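Local coordinates for protein ribosome-associated factor Y (PDB 3TQM) that probably associates with 100S ribosomes, which are dimers of 70S ribosomes, and acts there as a hibernation factor that regulates translation, at residues I3-Q8 and L19-L24; I39-N44 and D68-T73; V50-K55 and H79-Q84; P57-N62 and S86-K91. All blocks are in the same frame, centred on the assembly; numbering follows the deposited sequence. Where two conformers were deposited one is given.

Contact 1 of 4, residues I3-Q8 and L19-L24; sequences IQMTGQ and LTEKKL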
loop_
_atom_site.group_PDB
_atom_site.type_symbol
_atom_site.label_atom_id
_atom_site.label_comp_id
_atom_site.label_asym_id
_atom_site.label_seq_id
_atom_site.Cartn_x
_atom_site.Cartn_y
_atom_site.Cartn_z
ATOM N N ILE A 3 -6.652 7.354 -3.979
ATOM C CA ILE A 3 -6.198 5.969 -4.002
ATOM C C ILE A 3 -6.643 5.249 -5.272
ATOM O O ILE A 3 -7.834 5.173 -5.572
ATOM C CB ILE A 3 -6.727 5.190 -2.786
ATOM C CG1 ILE A 3 -6.141 5.762 -1.492
ATOM C CG2 ILE A 3 -6.393 3.712 -2.911
ATOM C CD1 ILE A 3 -6.634 5.065 -0.246
ATOM N N GLN A 4 -5.676 4.722 -6.015
ATOM C CA GLN A 4 -5.971 3.914 -7.190
ATOM C C GLN A 4 -5.475 2.489 -6.983
ATOM O O GLN A 4 -4.352 2.278 -6.532
ATOM C CB GLN A 4 -5.339 4.519 -8.442
ATOM C CG GLN A 4 -5.645 3.747 -9.721
ATOM C CD GLN A 4 -4.938 4.319 -10.935
ATOM O OE1 GLN A 4 -4.291 5.365 -10.853
ATOM N NE2 GLN A 4 -5.056 3.635 -12.069
HETATM N N MSE A 5 -6.315 1.512 -7.313
HETATM C CA MSE A 5 -5.957 0.107 -7.133
HETATM C C MSE A 5 -6.058 -0.678 -8.438
HETATM O O MSE A 5 -7.066 -0.613 -9.144
HETATM C CB MSE A 5 -6.839 -0.550 -6.072
HETATM C CG MSE A 5 -6.814 0.146 -4.723
HETATM SE SE MSE A 5 -7.563 -0.981 -3.319
HETATM C CE MSE A 5 -7.663 0.348 -1.891
ATOM N N THR A 6 -5.007 -1.427 -8.749
ATOM C CA THR A 6 -4.975 -2.227 -9.962
ATOM C C THR A 6 -4.669 -3.688 -9.648
ATOM O O THR A 6 -3.681 -3.997 -8.979
ATOM C CB THR A 6 -3.920 -1.699 -10.950
ATOM O OG1 THR A 6 -4.174 -0.317 -11.237
ATOM C CG2 THR A 6 -3.955 -2.509 -12.243
ATOM N N GLY A 7 -5.528 -4.583 -10.121
ATOM C CA GLY A 7 -5.278 -6.005 -10.005
ATOM C C GLY A 7 -4.617 -6.513 -11.271
ATOM O O GLY A 7 -5.203 -6.473 -12.348
ATOM N N GLN A 8 -3.382 -6.980 -11.147
ATOM C CA GLN A 8 -2.667 -7.504 -12.298
ATOM C C GLN A 8 -2.756 -9.026 -12.332
ATOM O O GLN A 8 -1.992 -9.721 -11.663
ATOM C CB GLN A 8 -1.207 -7.061 -12.286
ATOM C CG GLN A 8 -0.470 -7.393 -13.568
ATOM C CD GLN A 8 1.029 -7.460 -13.375
ATOM O OE1 GLN A 8 1.516 -7.665 -12.263
ATOM N NE2 GLN A 8 1.772 -7.290 -14.462
ATOM N N LEU A 19 -10.951 -3.208 2.973
ATOM C CA LEU A 19 -9.913 -3.431 3.973
ATOM C C LEU A 19 -8.679 -2.571 3.708
ATOM O O LEU A 19 -8.136 -1.946 4.621
ATOM C CB LEU A 19 -9.520 -4.909 4.003
ATOM C CG LEU A 19 -8.506 -5.371 5.057
ATOM C CD1 LEU A 19 -7.061 -5.146 4.615
ATOM C CD2 LEU A 19 -8.778 -4.707 6.402
ATOM N N THR A 20 -8.237 -2.538 2.455
ATOM C CA THR A 20 -7.042 -1.787 2.097
ATOM C C THR A 20 -7.283 -0.290 2.237
ATOM O O THR A 20 -6.403 0.452 2.666
ATOM C CB THR A 20 -6.583 -2.102 0.661
ATOM O OG1 THR A 20 -6.327 -3.506 0.538
ATOM C CG2 THR A 20 -5.316 -1.331 0.334
ATOM N N GLU A 21 -8.483 0.146 1.869
ATOM C CA GLU A 21 -8.861 1.549 1.988
ATOM C C GLU A 21 -8.767 2.045 3.427
ATOM O O GLU A 21 -8.115 3.051 3.700
ATOM C CB GLU A 21 -10.280 1.773 1.465
ATOM C CG GLU A 21 -10.371 1.983 -0.034
ATOM C CD GLU A 21 -11.794 2.221 -0.497
ATOM O OE1 GLU A 21 -12.697 2.304 0.363
ATOM O OE2 GLU A 21 -12.011 2.322 -1.723
ATOM N N LYS A 22 -9.416 1.334 4.344
ATOM C CA LYS A 22 -9.495 1.781 5.729
ATOM C C LYS A 22 -8.138 1.758 6.426
ATOM O O LYS A 22 -7.883 2.561 7.324
ATOM C CB LYS A 22 -10.514 0.954 6.518
ATOM C CG LYS A 22 -10.006 -0.391 6.982
ATOM C CD LYS A 22 -10.925 -0.974 8.041
ATOM C CE LYS A 22 -10.343 -2.247 8.633
ATOM N NZ LYS A 22 -11.156 -2.757 9.771
ATOM N N LYS A 23 -7.266 0.845 6.011
ATOM C CA LYS A 23 -5.926 0.775 6.586
ATOM C C LYS A 23 -5.041 1.922 6.104
ATOM O O LYS A 23 -4.207 2.427 6.853
ATOM C CB LYS A 23 -5.267 -0.570 6.287
ATOM C CG LYS A 23 -5.574 -1.638 7.314
ATOM C CD LYS A 23 -4.778 -2.901 7.039
ATOM C CE LYS A 23 -5.066 -3.968 8.079
ATOM N NZ LYS A 23 -4.749 -5.329 7.556
ATOM N N LEU A 24 -5.221 2.324 4.853
ATOM C CA LEU A 24 -4.470 3.443 4.303
ATOM C C LEU A 24 -4.902 4.741 4.962
ATOM O O LEU A 24 -4.096 5.647 5.162
ATOM C CB LEU A 24 -4.664 3.530 2.790
ATOM C CG LEU A 24 -3.851 2.554 1.945
ATOM C CD1 LEU A 24 -4.299 2.622 0.501
ATOM C CD2 LEU A 24 -2.371 2.866 2.066
#
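I3 and M5 lie on strand 3-8 and face helix 19-24, whose axis passes the strand axis at 10.6 Å and runs at 145° to it, roughly antiparallel. This is the first half of a beta-alpha-beta unit: strand 2-8, helix 14-24, then strand 36-44 parallel to the first. The contact is wholly apolar at its points of touch. I3 reaches out with CD1, the end of its longer branch, and meets L24 CD1 at 3.5 Å. The same I3 CD1 also lies 3.9 Å from L24 CB, so it rests along the base of the leucine as well as at one methyl. M5, a selenomethionine, carries the larger share of the strand side. Its CG stands anti to the carbonyl carbon (chi1 -56°) and the chain beyond is extended, which brings the methyl CE to the helix. The M5 and T20 side chains run alongside each other, pointing opposite ways. T20 keeps its polar end for the helix itself, with OG1 hydrogen-bonded to L16 O, and turns its methyl to the strand. Beside this contact, K23 NZ forms a salt bridge with D75 OD1 of helix 70-89, which ties the two helices together. At the tip of the selenomethionine, M5 CE fits between two helix residues, 3.6 Å from T20 CG2 and 3.7 Å from E21 CG, touching the aliphatic part of the glutamate.

Contact 2 of 4, residues I39-N44 and D68-T73; sequences IIFHIN and DDMYKT. With SO4 (sulfate ion), chain E.
M70 carries the helix side of this contact and meets both F41 and I43 of strand 39-44. M70 is a selenomethionine, and its SE lies 3.8 Å from F41 CD2. The approach is at the edge of the ring: SE is 5.2 Å from the F41 ring centroid and 88° off the ring normal. Further along the strand, M70 CE meets I43 CG2 at 3.4 Å, where the two side chains cross at about a right angle. The M70 chain is bent at chi2 (71°) and chi3 (79°), which folds the methyl round from the phenylalanine to the isoleucine. V50 of strand 47-56 and L16 of helix 14-24 also pack on M70, and I12 and M5 pack on F41. M70 opens helix 70-89, and D69 just before it is the N-cap. D69 OD1 accepts a hydrogen bond from Y71 N at 3.2 Å, with the donor well above the carboxylate plane. The next residue of the helix, Y71, points away from the strand. A sulfate ion, probably from the crystallisation liquor, lies at its ring edge. Y71 OH makes a weak hydrogen bond of 3.5 Å to sulfate O1, and S13 OG binds the ion too. The arrangement is a Met-aromatic contact at a capped helix N terminus, where the start of helix 70-89 packs on strand 36-44 of the sheet.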
loop_
_atom_site.group_PDB
_atom_site.type_symbol
_atom_site.label_atom_id
_atom_site.label_comp_id
_atom_site.label_asym_id
_atom_site.label_seq_id
_atom_site.Cartn_x
_atom_site.Cartn_y
_atom_site.Cartn_z
ATOM N N ILE A 39 -1.906 1.418 -5.742
ATOM C CA ILE A 39 -1.664 0.073 -5.238
ATOM C C ILE A 39 -1.856 -0.965 -6.337
ATOM O O ILE A 39 -2.791 -0.880 -7.132
ATOM C CB ILE A 39 -2.606 -0.262 -4.069
ATOM C CG1 ILE A 39 -2.377 0.709 -2.917
ATOM C CG2 ILE A 39 -2.391 -1.689 -3.590
ATOM C CD1 ILE A 39 -3.256 0.433 -1.736
ATOM N N ILE A 40 -0.962 -1.945 -6.372
ATOM C CA ILE A 40 -1.034 -3.004 -7.366
ATOM C C ILE A 40 -0.985 -4.385 -6.722
ATOM O O ILE A 40 0.016 -4.767 -6.112
ATOM C CB ILE A 40 0.088 -2.870 -8.407
ATOM C CG1 ILE A 40 -0.017 -1.521 -9.123
ATOM C CG2 ILE A 40 0.027 -4.013 -9.407
ATOM C CD1 ILE A 40 0.941 -1.366 -10.272
ATOM N N PHE A 41 -2.085 -5.121 -6.853
ATOM C CA PHE A 41 -2.164 -6.488 -6.353
ATOM C C PHE A 41 -1.735 -7.463 -7.448
ATOM O O PHE A 41 -2.015 -7.252 -8.626
ATOM C CB PHE A 41 -3.587 -6.819 -5.916
ATOM C CG PHE A 41 -4.103 -5.950 -4.802
ATOM C CD1 PHE A 41 -4.662 -4.712 -5.072
ATOM C CD2 PHE A 41 -4.036 -6.374 -3.486
ATOM C CE1 PHE A 41 -5.137 -3.912 -4.051
ATOM C CE2 PHE A 41 -4.509 -5.581 -2.462
ATOM C CZ PHE A 41 -5.060 -4.347 -2.742
ATOM N N HIS A 42 -1.020 -8.510 -7.061
ATOM C CA HIS A 42 -0.684 -9.557 -8.009
ATOM C C HIS A 42 -0.195 -10.806 -7.304
ATOM O O HIS A 42 0.305 -10.753 -6.183
ATOM C CB HIS A 42 0.330 -9.071 -9.054
ATOM C CG HIS A 42 1.515 -8.365 -8.475
ATOM N ND1 HIS A 42 1.429 -7.123 -7.882
ATOM C CD2 HIS A 42 2.821 -8.717 -8.422
ATOM C CE1 HIS A 42 2.629 -6.747 -7.477
ATOM N NE2 HIS A 42 3.491 -7.696 -7.794
ATOM N N ILE A 43 -0.361 -11.936 -7.973
ATOM C CA ILE A 43 0.040 -13.224 -7.423
ATOM C C ILE A 43 1.062 -13.911 -8.324
ATOM O O ILE A 43 0.940 -13.901 -9.549
ATOM C CB ILE A 43 -1.170 -14.151 -7.159
ATOM C CG1 ILE A 43 -1.587 -14.904 -8.424
ATOM C CG2 ILE A 43 -2.334 -13.358 -6.574
ATOM C CD1 ILE A 43 -1.178 -16.365 -8.422
ATOM N N ASN A 44 2.083 -14.489 -7.705
ATOM C CA ASN A 44 3.067 -15.281 -8.424
ATOM C C ASN A 44 3.136 -16.671 -7.804
ATOM O O ASN A 44 3.872 -16.898 -6.841
ATOM C CB ASN A 44 4.437 -14.606 -8.405
ATOM C CG ASN A 44 5.440 -15.299 -9.310
ATOM O OD1 ASN A 44 5.389 -16.515 -9.498
ATOM N ND2 ASN A 44 6.361 -14.526 -9.871
ATOM N N ASP A 68 1.447 -15.635 1.820
ATOM C CA ASP A 68 0.548 -16.633 1.249
ATOM C C ASP A 68 -0.898 -16.160 1.276
ATOM O O ASP A 68 -1.799 -16.848 0.796
ATOM C CB ASP A 68 0.674 -17.958 2.002
ATOM C CG ASP A 68 0.464 -17.796 3.492
ATOM O OD1 ASP A 68 -0.151 -16.783 3.901
ATOM O OD2 ASP A 68 0.908 -18.679 4.254
ATOM N N ASP A 69 -1.113 -14.981 1.845
ATOM C CA ASP A 69 -2.459 -14.449 2.003
ATOM C C ASP A 69 -2.493 -12.962 1.678
ATOM O O ASP A 69 -1.762 -12.171 2.274
ATOM C CB ASP A 69 -2.963 -14.704 3.427
ATOM C CG ASP A 69 -4.358 -14.165 3.658
ATOM O OD1 ASP A 69 -5.017 -13.759 2.679
ATOM O OD2 ASP A 69 -4.805 -14.155 4.823
HETATM N N MSE A 70 -3.352 -12.590 0.734
HETATM C CA MSE A 70 -3.409 -11.217 0.249
HETATM C C MSE A 70 -3.748 -10.222 1.354
HETATM O O MSE A 70 -3.196 -9.123 1.403
HETATM C CB MSE A 70 -4.418 -11.091 -0.894
HETATM C CG MSE A 70 -4.231 -9.835 -1.714
HETATM SE SE MSE A 70 -2.629 -9.878 -2.829
HETATM C CE MSE A 70 -3.302 -11.000 -4.273
ATOM N N TYR A 71 -4.662 -10.609 2.238
ATOM C CA TYR A 71 -5.042 -9.753 3.355
ATOM C C TYR A 71 -3.859 -9.540 4.294
ATOM O O TYR A 71 -3.620 -8.427 4.763
ATOM C CB TYR A 71 -6.225 -10.351 4.115
ATOM C CG TYR A 71 -7.551 -10.220 3.398
ATOM C CD1 TYR A 71 -8.430 -9.186 3.705
ATOM C CD2 TYR A 71 -7.927 -11.130 2.416
ATOM C CE1 TYR A 71 -9.645 -9.064 3.056
ATOM C CE2 TYR A 71 -9.139 -11.011 1.762
ATOM C CZ TYR A 71 -9.993 -9.977 2.086
ATOM O OH TYR A 71 -11.200 -9.859 1.435
ATOM N N LYS A 72 -3.122 -10.612 4.561
ATOM C CA LYS A 72 -1.944 -10.539 5.411
ATOM C C LYS A 72 -0.861 -9.680 4.756
ATOM O O LYS A 72 -0.137 -8.952 5.436
ATOM C CB LYS A 72 -1.400 -11.939 5.693
ATOM C CG LYS A 72 -0.372 -11.986 6.809
ATOM C CD LYS A 72 0.219 -13.377 6.965
ATOM C CE LYS A 72 1.066 -13.473 8.224
ATOM N NZ LYS A 72 2.089 -12.391 8.285
ATOM N N THR A 73 -0.763 -9.765 3.432
ATOM C CA THR A 73 0.221 -8.992 2.682
ATOM C C THR A 73 -0.028 -7.494 2.818
ATOM O O THR A 73 0.902 -6.719 3.032
ATOM C CB THR A 73 0.218 -9.362 1.187
ATOM O OG1 THR A 73 0.444 -10.769 1.040
ATOM C CG2 THR A 73 1.305 -8.593 0.453
HETATM S S SO4 E . -10.592 -12.968 -1.750
HETATM O O1 SO4 E . -10.175 -11.618 -1.380
HETATM O O2 SO4 E . -11.704 -13.397 -0.906
HETATM O O3 SO4 E . -11.014 -12.969 -3.146
HETATM O O4 SO4 E . -9.473 -13.889 -1.580
#

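Contact 3 of 4, residues V50-K55 and H79-Q84; sequences VDANVK and HKLETQ
L81 has the most surface buried here, and it packs on A52 and V54, two residues of strand 50-55 that face the helix. This is helix-on-sheet packing in the beta-alpha-beta-beta-beta-alpha fold of the HPF/YfiA family, where helix 70-89 lies across one face of a four-stranded sheet. All three residues are buried and the contact is purely apolar. One branch of L81 does the touching. With chi1 at -76° and chi2 at -170°, the leucine reaches toward the sheet and sets CD2 over the strand. That methyl comes to 4.4 Å from A52 CB. A52 and V54 stand two apart on the strand, so both side chains leave on the same face, while N53 between them points away from the helix. The alanine offers only its CB, and the valine offers CG2. V54 has CG1 anti to its backbone N (chi1 171°), which leaves CG2 for the leucine. The methyls meet at ordinary van der Waals range, and the buried area is small, 95 Å². Other groups complete the surroundings: A63 of strand 59-65 and I27 pack on L81, L77 packs on A52, and I34 and I37 pack on V54. N53, on the other face of the sheet, hydrogen-bonds through ND2 to N62 OD1 and so links the two neighbouring strands there. The nearest approach between strand and helix is that of V54 CG2 to L81 CD2, at 4.2 Å.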
loop_
_atom_site.group_PDB
_atom_site.type_symbol
_atom_site.label_atom_id
_atom_site.label_comp_id
_atom_site.label_asym_id
_atom_site.label_seq_id
_atom_site.Cartn_x
_atom_site.Cartn_y
_atom_site.Cartn_z
ATOM N N VAL A 50 1.740 -7.512 -2.836
ATOM C CA VAL A 50 1.076 -6.216 -2.924
ATOM C C VAL A 50 2.130 -5.110 -2.995
ATOM O O VAL A 50 3.038 -5.050 -2.167
ATOM C CB VAL A 50 0.122 -5.968 -1.736
ATOM C CG1 VAL A 50 -0.539 -4.605 -1.856
ATOM C CG2 VAL A 50 -0.937 -7.061 -1.674
ATOM N N ASP A 51 2.009 -4.247 -3.998
ATOM C CA ASP A 51 2.983 -3.189 -4.237
ATOM C C ASP A 51 2.305 -1.821 -4.159
ATOM O O ASP A 51 1.136 -1.678 -4.522
ATOM C CB ASP A 51 3.642 -3.392 -5.605
ATOM C CG ASP A 51 4.841 -2.487 -5.822
ATOM O OD1 ASP A 51 5.267 -1.806 -4.864
ATOM O OD2 ASP A 51 5.369 -2.467 -6.956
ATOM N N ALA A 52 3.037 -0.820 -3.678
ATOM C CA ALA A 52 2.468 0.508 -3.472
ATOM C C ALA A 52 3.402 1.639 -3.898
ATOM O O ALA A 52 4.602 1.612 -3.621
ATOM C CB ALA A 52 2.056 0.682 -2.018
ATOM N N ASN A 53 2.834 2.633 -4.574
ATOM C CA ASN A 53 3.567 3.835 -4.958
ATOM C C ASN A 53 2.902 5.066 -4.345
ATOM O O ASN A 53 1.782 5.424 -4.708
ATOM C CB ASN A 53 3.634 3.955 -6.486
ATOM C CG ASN A 53 4.246 5.266 -6.950
ATOM O OD1 ASN A 53 3.535 6.233 -7.214
ATOM N ND2 ASN A 53 5.570 5.299 -7.061
ATOM N N VAL A 54 3.589 5.704 -3.403
ATOM C CA VAL A 54 3.026 6.832 -2.664
ATOM C C VAL A 54 3.727 8.151 -2.979
ATOM O O VAL A 54 4.953 8.245 -2.931
ATOM C CB VAL A 54 3.083 6.588 -1.146
ATOM C CG1 VAL A 54 2.693 7.849 -0.389
ATOM C CG2 VAL A 54 2.179 5.422 -0.769
ATOM N N LYS A 55 2.934 9.170 -3.292
ATOM C CA LYS A 55 3.474 10.460 -3.692
ATOM C C LYS A 55 3.306 11.522 -2.607
ATOM O O LYS A 55 2.190 11.853 -2.207
ATOM C CB LYS A 55 2.833 10.919 -5.002
ATOM C CG LYS A 55 3.340 12.258 -5.516
ATOM C CD LYS A 55 4.858 12.286 -5.613
ATOM C CE LYS A 55 5.346 13.617 -6.164
ATOM N NZ LYS A 55 6.799 13.820 -5.925
ATOM N N HIS A 79 3.083 -1.631 7.293
ATOM C CA HIS A 79 4.224 -1.459 8.191
ATOM C C HIS A 79 5.434 -0.918 7.442
ATOM O O HIS A 79 6.160 -0.069 7.952
ATOM C CB HIS A 79 4.589 -2.775 8.880
ATOM C CG HIS A 79 3.544 -3.277 9.824
ATOM N ND1 HIS A 79 3.284 -2.676 11.037
ATOM C CD2 HIS A 79 2.698 -4.331 9.738
ATOM C CE1 HIS A 79 2.321 -3.334 11.655
ATOM N NE2 HIS A 79 1.947 -4.344 10.889
ATOM N N LYS A 80 5.654 -1.422 6.233
ATOM C CA LYS A 80 6.747 -0.935 5.401
ATOM C C LYS A 80 6.516 0.522 5.005
ATOM O O LYS A 80 7.457 1.318 4.966
ATOM C CB LYS A 80 6.913 -1.807 4.153
ATOM C CG LYS A 80 7.486 -3.186 4.441
ATOM C CD LYS A 80 7.873 -3.914 3.160
ATOM C CE LYS A 80 8.668 -5.173 3.470
ATOM N NZ LYS A 80 9.156 -5.854 2.240
ATOM N N LEU A 81 5.265 0.867 4.712
ATOM C CA LEU A 81 4.917 2.241 4.382
ATOM C C LEU A 81 5.164 3.174 5.564
ATOM O O LEU A 81 5.798 4.219 5.417
ATOM C CB LEU A 81 3.458 2.345 3.931
ATOM C CG LEU A 81 3.105 1.858 2.529
ATOM C CD1 LEU A 81 1.678 2.255 2.184
ATOM C CD2 LEU A 81 4.075 2.423 1.504
ATOM N N GLU A 82 4.661 2.794 6.735
ATOM C CA GLU A 82 4.831 3.605 7.934
ATOM C C GLU A 82 6.305 3.839 8.230
ATOM O O GLU A 82 6.708 4.949 8.574
ATOM C CB GLU A 82 4.138 2.957 9.133
ATOM C CG GLU A 82 2.630 2.881 8.996
ATOM C CD GLU A 82 1.919 2.937 10.334
ATOM O OE1 GLU A 82 2.087 2.000 11.142
ATOM O OE2 GLU A 82 1.195 3.928 10.581
ATOM N N THR A 83 7.103 2.786 8.098
ATOM C CA THR A 83 8.545 2.909 8.242
ATOM C C THR A 83 9.080 3.981 7.297
ATOM O O THR A 83 9.804 4.883 7.713
ATOM C CB THR A 83 9.263 1.576 7.944
ATOM O OG1 THR A 83 8.848 0.582 8.889
ATOM C CG2 THR A 83 10.773 1.752 8.035
ATOM N N GLN A 84 8.710 3.880 6.024
ATOM C CA GLN A 84 9.203 4.804 5.005
ATOM C C GLN A 84 8.698 6.230 5.221
ATOM O O GLN A 84 9.397 7.200 4.917
ATOM C CB GLN A 84 8.837 4.312 3.603
ATOM C CG GLN A 84 9.593 3.063 3.181
ATOM C CD GLN A 84 11.094 3.218 3.333
ATOM O OE1 GLN A 84 11.761 2.363 3.916
ATOM N NE2 GLN A 84 11.634 4.314 2.809
#

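Contact 4 of 4, residues P57-N62 and S86-K91; sequences PGSTIN and SKYKAK
Y88 OH lies beside P57 and is hydrogen-bonded to E33 OE1, outside the two segments. Its nearest atom in segment 57-62 is P57 CD, at 3.9 Å. The carbonyl P57 O is slightly farther, at 4.1 Å from Y88 OH, and lies at the edge of the tyrosine ring, near its plane. The proline and the tyrosine cross at about a right angle. Lower on the ring, S59 OG also comes to the edge, near the ring plane, 3.6 Å from Y88 CD1 and equally 3.6 Å from CE1. S59 holds OG between its backbone N and its carbonyl carbon (chi1 55°), which aims it at the side of the ring. A chi1 of 163° swings the Y88 ring away from its own backbone N and up toward the turn. No other residue of the two segments buries as much surface here. The turn itself passes through G58, whose backbone has a positive phi (97°), and then enters strand 59-62. I61 also points to the helix and packs on L81, Q84 and L85, one to two turns earlier in helix 70-89. L56 and C30 also pack on Y88. The backbone of S59 is used as well, since its O accepts a hydrogen bond from K55 NZ. Together this is a surface contact that fastens the C-terminal end of helix 70-89 to the beta hairpin of strands 47-56 and 59-65.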
loop_
_atom_site.group_PDB
_atom_site.type_symbol
_atom_site.label_atom_id
_atom_site.label_comp_id
_atom_site.label_asym_id
_atom_site.label_seq_id
_atom_site.Cartn_x
_atom_site.Cartn_y
_atom_site.Cartn_z
ATOM N N PRO A 57 4.945 15.517 -1.234
ATOM C CA PRO A 57 5.571 16.705 -1.826
ATOM C C PRO A 57 7.095 16.584 -1.829
ATOM O O PRO A 57 7.718 16.586 -0.765
ATOM C CB PRO A 57 5.126 17.838 -0.891
ATOM C CG PRO A 57 3.882 17.322 -0.230
ATOM C CD PRO A 57 4.132 15.853 -0.053
ATOM N N GLY A 58 7.682 16.466 -3.016
ATOM C CA GLY A 58 9.128 16.441 -3.152
ATOM C C GLY A 58 9.756 15.065 -3.260
ATOM O O GLY A 58 10.928 14.947 -3.610
ATOM N N SER A 59 8.991 14.020 -2.960
ATOM C CA SER A 59 9.534 12.665 -2.988
ATOM C C SER A 59 8.487 11.597 -3.277
ATOM O O SER A 59 7.296 11.884 -3.362
ATOM C CB SER A 59 10.262 12.349 -1.675
ATOM O OG SER A 59 9.409 12.549 -0.557
ATOM N N THR A 60 8.951 10.360 -3.427
ATOM C CA THR A 60 8.073 9.245 -3.743
ATOM C C THR A 60 8.502 7.998 -2.979
ATOM O O THR A 60 9.687 7.668 -2.926
ATOM C CB THR A 60 8.076 8.939 -5.250
ATOM O OG1 THR A 60 7.685 10.108 -5.976
ATOM C CG2 THR A 60 7.116 7.807 -5.572
ATOM N N ILE A 61 7.533 7.306 -2.386
ATOM C CA ILE A 61 7.807 6.069 -1.664
ATOM C C ILE A 61 7.311 4.857 -2.446
ATOM O O ILE A 61 6.142 4.790 -2.825
ATOM C CB ILE A 61 7.152 6.074 -0.267
ATOM C CG1 ILE A 61 7.808 7.125 0.635
ATOM C CG2 ILE A 61 7.239 4.699 0.374
ATOM C CD1 ILE A 61 7.244 7.171 2.048
ATOM N N ASN A 62 8.208 3.906 -2.692
ATOM C CA ASN A 62 7.827 2.627 -3.288
ATOM C C ASN A 62 8.090 1.487 -2.312
ATOM O O ASN A 62 9.213 1.320 -1.834
ATOM C CB ASN A 62 8.588 2.373 -4.592
ATOM C CG ASN A 62 8.242 3.375 -5.673
ATOM O OD1 ASN A 62 7.193 3.283 -6.308
ATOM N ND2 ASN A 62 9.129 4.336 -5.896
ATOM N N SER A 86 8.058 7.435 8.224
ATOM C CA SER A 86 8.791 7.930 9.384
ATOM C C SER A 86 10.175 8.443 9.001
ATOM O O SER A 86 10.675 9.391 9.604
ATOM C CB SER A 86 8.890 6.863 10.475
ATOM O OG SER A 86 7.651 6.708 11.147
ATOM N N LYS A 87 10.796 7.814 8.008
ATOM C CA LYS A 87 12.071 8.300 7.486
ATOM C C LYS A 87 11.858 9.626 6.758
ATOM O O LYS A 87 12.630 10.571 6.927
ATOM C CB LYS A 87 12.706 7.277 6.543
ATOM C CG LYS A 87 13.227 6.030 7.237
ATOM C CD LYS A 87 13.900 5.087 6.250
ATOM C CE LYS A 87 14.498 3.882 6.963
ATOM N NZ LYS A 87 15.110 2.911 6.009
ATOM N N TYR A 88 10.808 9.681 5.947
ATOM C CA TYR A 88 10.425 10.903 5.263
ATOM C C TYR A 88 10.296 12.049 6.259
ATOM O O TYR A 88 10.875 13.121 6.073
ATOM C CB TYR A 88 9.101 10.692 4.524
ATOM C CG TYR A 88 8.402 11.969 4.123
ATOM C CD1 TYR A 88 8.734 12.622 2.943
ATOM C CD2 TYR A 88 7.405 12.516 4.919
ATOM C CE1 TYR A 88 8.096 13.787 2.571
ATOM C CE2 TYR A 88 6.762 13.681 4.555
ATOM C CZ TYR A 88 7.111 14.312 3.380
ATOM O OH TYR A 88 6.475 15.474 3.011
ATOM N N LYS A 89 9.538 11.812 7.323
ATOM C CA LYS A 89 9.336 12.815 8.362
ATOM C C LYS A 89 10.654 13.188 9.039
ATOM O O LYS A 89 10.891 14.350 9.357
ATOM C CB LYS A 89 8.331 12.308 9.398
ATOM C CG LYS A 89 8.073 13.271 10.543
ATOM C CD LYS A 89 7.128 12.656 11.559
ATOM C CE LYS A 89 6.818 13.622 12.689
ATOM N NZ LYS A 89 5.900 13.003 13.687
ATOM N N ALA A 90 11.514 12.195 9.246
ATOM C CA ALA A 90 12.791 12.415 9.918
ATOM C C ALA A 90 13.785 13.204 9.067
ATOM O O ALA A 90 14.870 13.542 9.532
ATOM C CB ALA A 90 13.395 11.097 10.364
ATOM N N LYS A 91 13.418 13.490 7.821
ATOM C CA LYS A 91 14.305 14.234 6.928
ATOM C C LYS A 91 13.877 15.695 6.771
ATOM O O LYS A 91 12.797 16.088 7.222
ATOM C CB LYS A 91 14.380 13.557 5.560
ATOM C CG LYS A 91 15.062 12.197 5.586
ATOM C CD LYS A 91 14.770 11.412 4.316
ATOM C CE LYS A 91 15.412 10.038 4.365
ATOM N NZ LYS A 91 14.934 9.152 3.263
#

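In the fold
From the N terminus, contact 1 closes first, joining strand 2-8 to helix 14-24 before any other contact opens. Contact 2 opens on strand 36-44, contact 3 on strand 47-56 and contact 4 on strand 59-65. All three then close, in the same order, along helix 70-89, so they cross one another and do not nest. Each successive strand thus meets a later part of that helix, which runs diagonally over the sheet from F41 to S59. Contacts 1 and 2 meet through I39, which packs on L24 and T20, and L24 also touches L81 of contact 3. Contacts 3 and 4 share the hairpin of strands 47-56 and 59-65. The centres of contacts 2 and 4 lie about 24 Å apart.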